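Local atomic coordinates of Ent-copalyl diphosphate synthase (Streptomyces platensis, PDB entry 5BP8), a protein that is probably a terpene cyclase of largely helical fold, related in part to the squalene-hopene cyclases. Residues Ser401-Thr406 against Thr449-Tyr454. Residues are numbered along the deposited sequence; the frame is centred on the assembly and turned at random.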
loop_
_atom_site.group_PDB
_atom_site.type_symbol
_atom_site.label_atom_id
_atom_site.label_comp_id
_atom_site.label_asym_id
_atom_site.label_seq_id
_atom_site.Cartn_x
_atom_site.Cartn_y
_atom_site.Cartn_z
ATOM N N SER A 401 3.769 4.002 8.825
ATOM C CA SER A 401 4.992 4.301 9.546
ATOM C C SER A 401 5.419 5.786 9.476
ATOM O O SER A 401 5.504 6.365 8.380
ATOM C CB SER A 401 6.138 3.468 8.972
ATOM O OG SER A 401 7.318 3.746 9.675
ATOM N N PRO A 402 5.739 6.383 10.626
ATOM C CA PRO A 402 6.337 7.718 10.565
ATOM C C PRO A 402 7.736 7.704 9.958
ATOM O O PRO A 402 8.267 8.784 9.573
ATOM C CB PRO A 402 6.378 8.140 12.013
ATOM C CG PRO A 402 6.479 6.887 12.790
ATOM C CD PRO A 402 5.741 5.841 12.004
ATOM N N TYR A 403 8.352 6.522 9.878
ATOM C CA TYR A 403 9.694 6.410 9.295
ATOM C C TYR A 403 9.655 6.654 7.795
ATOM O O TYR A 403 10.571 7.293 7.255
ATOM C CB TYR A 403 10.361 5.086 9.692
ATOM C CG TYR A 403 10.437 5.031 11.200
ATOM C CD1 TYR A 403 11.346 5.837 11.914
ATOM C CD2 TYR A 403 9.546 4.256 11.931
ATOM C CE1 TYR A 403 11.368 5.826 13.301
ATOM C CE2 TYR A 403 9.573 4.240 13.310
ATOM C CZ TYR A 403 10.474 5.027 13.992
ATOM O OH TYR A 403 10.452 4.993 15.374
ATOM N N TYR A 404 8.598 6.185 7.128
ATOM C CA TYR A 404 8.403 6.498 5.698
ATOM C C TYR A 404 8.219 7.998 5.491
ATOM O O TYR A 404 8.946 8.623 4.676
ATOM C CB TYR A 404 7.186 5.778 5.118
ATOM C CG TYR A 404 6.932 6.092 3.661
ATOM C CD1 TYR A 404 7.817 5.670 2.698
ATOM C CD2 TYR A 404 5.809 6.805 3.256
ATOM C CE1 TYR A 404 7.598 5.937 1.357
ATOM C CE2 TYR A 404 5.579 7.088 1.901
ATOM C CZ TYR A 404 6.493 6.664 0.966
ATOM O OH TYR A 404 6.351 6.859 -0.386
ATOM N N ALA A 405 7.239 8.564 6.199
ATOM C CA ALA A 405 6.838 9.972 5.992
ATOM C C ALA A 405 8.006 10.916 6.307
ATOM O O ALA A 405 8.319 11.847 5.519
ATOM C CB ALA A 405 5.632 10.309 6.838
ATOM N N THR A 406 8.717 10.607 7.389
ATOM C CA THR A 406 9.819 11.479 7.819
ATOM C C THR A 406 10.994 11.418 6.839
ATOM O O THR A 406 11.602 12.456 6.513
ATOM C CB THR A 406 10.273 11.128 9.246
ATOM O OG1 THR A 406 9.143 11.215 10.128
ATOM C CG2 THR A 406 11.335 12.131 9.739
ATOM N N THR A 449 13.097 -4.218 8.255
ATOM C CA THR A 449 14.026 -3.889 7.152
ATOM C C THR A 449 13.625 -2.552 6.506
ATOM O O THR A 449 14.477 -1.637 6.365
ATOM C CB THR A 449 14.011 -5.015 6.102
ATOM O OG1 THR A 449 14.643 -6.180 6.660
ATOM C CG2 THR A 449 14.753 -4.625 4.798
ATOM N N GLU A 450 12.332 -2.416 6.166
ATOM C CA GLU A 450 11.885 -1.212 5.461
ATOM C C GLU A 450 12.177 0.056 6.265
ATOM O O GLU A 450 12.802 0.993 5.775
ATOM C CB GLU A 450 10.394 -1.300 5.146
ATOM C CG GLU A 450 9.851 -0.093 4.388
ATOM C CD GLU A 450 8.372 -0.190 4.053
ATOM O OE1 GLU A 450 7.706 -1.176 4.489
ATOM O OE2 GLU A 450 7.891 0.723 3.355
ATOM N N GLU A 451 11.740 0.073 7.529
ATOM C CA GLU A 451 11.824 1.294 8.315
ATOM C C GLU A 451 13.266 1.620 8.721
ATOM O O GLU A 451 13.661 2.796 8.757
ATOM C CB GLU A 451 10.886 1.241 9.519
ATOM C CG GLU A 451 9.417 1.055 9.120
ATOM C CD GLU A 451 8.528 0.640 10.273
ATOM O OE1 GLU A 451 8.546 -0.553 10.641
ATOM O OE2 GLU A 451 7.782 1.493 10.796
ATOM N N THR A 452 14.042 0.584 9.001
ATOM C CA THR A 452 15.450 0.746 9.281
ATOM C C THR A 452 16.152 1.365 8.053
ATOM O O THR A 452 16.945 2.335 8.188
ATOM C CB THR A 452 16.103 -0.597 9.661
ATOM O OG1 THR A 452 15.449 -1.148 10.820
ATOM C CG2 THR A 452 17.591 -0.389 9.958
ATOM N N ALA A 453 15.857 0.811 6.882
ATOM C CA ALA A 453 16.436 1.315 5.619
ATOM C C ALA A 453 16.162 2.783 5.424
ATOM O O ALA A 453 17.087 3.546 5.060
ATOM C CB ALA A 453 15.932 0.524 4.421
ATOM N N TYR A 454 14.920 3.216 5.694
ATOM C CA TYR A 454 14.584 4.638 5.552
ATOM C C TYR A 454 15.427 5.539 6.459
ATOM O O TYR A 454 15.867 6.613 6.036
ATOM C CB TYR A 454 13.093 4.917 5.787
ATOM C CG TYR A 454 12.161 4.187 4.818
ATOM C CD1 TYR A 454 12.567 3.862 3.521
ATOM C CD2 TYR A 454 10.858 3.903 5.185
ATOM C CE1 TYR A 454 11.714 3.212 2.637
ATOM C CE2 TYR A 454 9.991 3.261 4.315
ATOM C CZ TYR A 454 10.425 2.921 3.040
ATOM O OH TYR A 454 9.618 2.252 2.148
#
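Y403 and E451 mark the register of two helix starts that run roughly parallel: the short segments 402-406 and 449-454 cross at 32° with axes 8.8 Å apart, and the CA atoms of Y403 and E451 lie 5.6 Å from each other. One hydrogen bond spans the gap, from S401 OG to E451 OE2 at 2.6 Å, using the anti lone pair of OE2. S401 is also the N-cap of its helix: with OG anti to the backbone N (chi1 -179°), S401 OG accepts from Y403 N at 3.0 Å, so a single hydroxyl caps one helix and ties it to the other. E451 OE2 has a second donor in R444 N, while OE1 bonds T448 OG1, so both oxygens have partners. E451 OE2 also lies at the edge of the Y403 ring, near its plane and 3.5 Å from Y403 CD2. Y404 CD1 meets Y454 CE2 at 3.6 Å, the two rings inclined at 55°. The hydroxyl of Y454 donates to E450 OE2, which H399 and W495 also bind, anchoring the end of the Y454 side chain. This is buried helix-to-helix packing between 402-416 and 449-461, consistent with the alpha-alpha barrel of squalene-hopene cyclase-like domains.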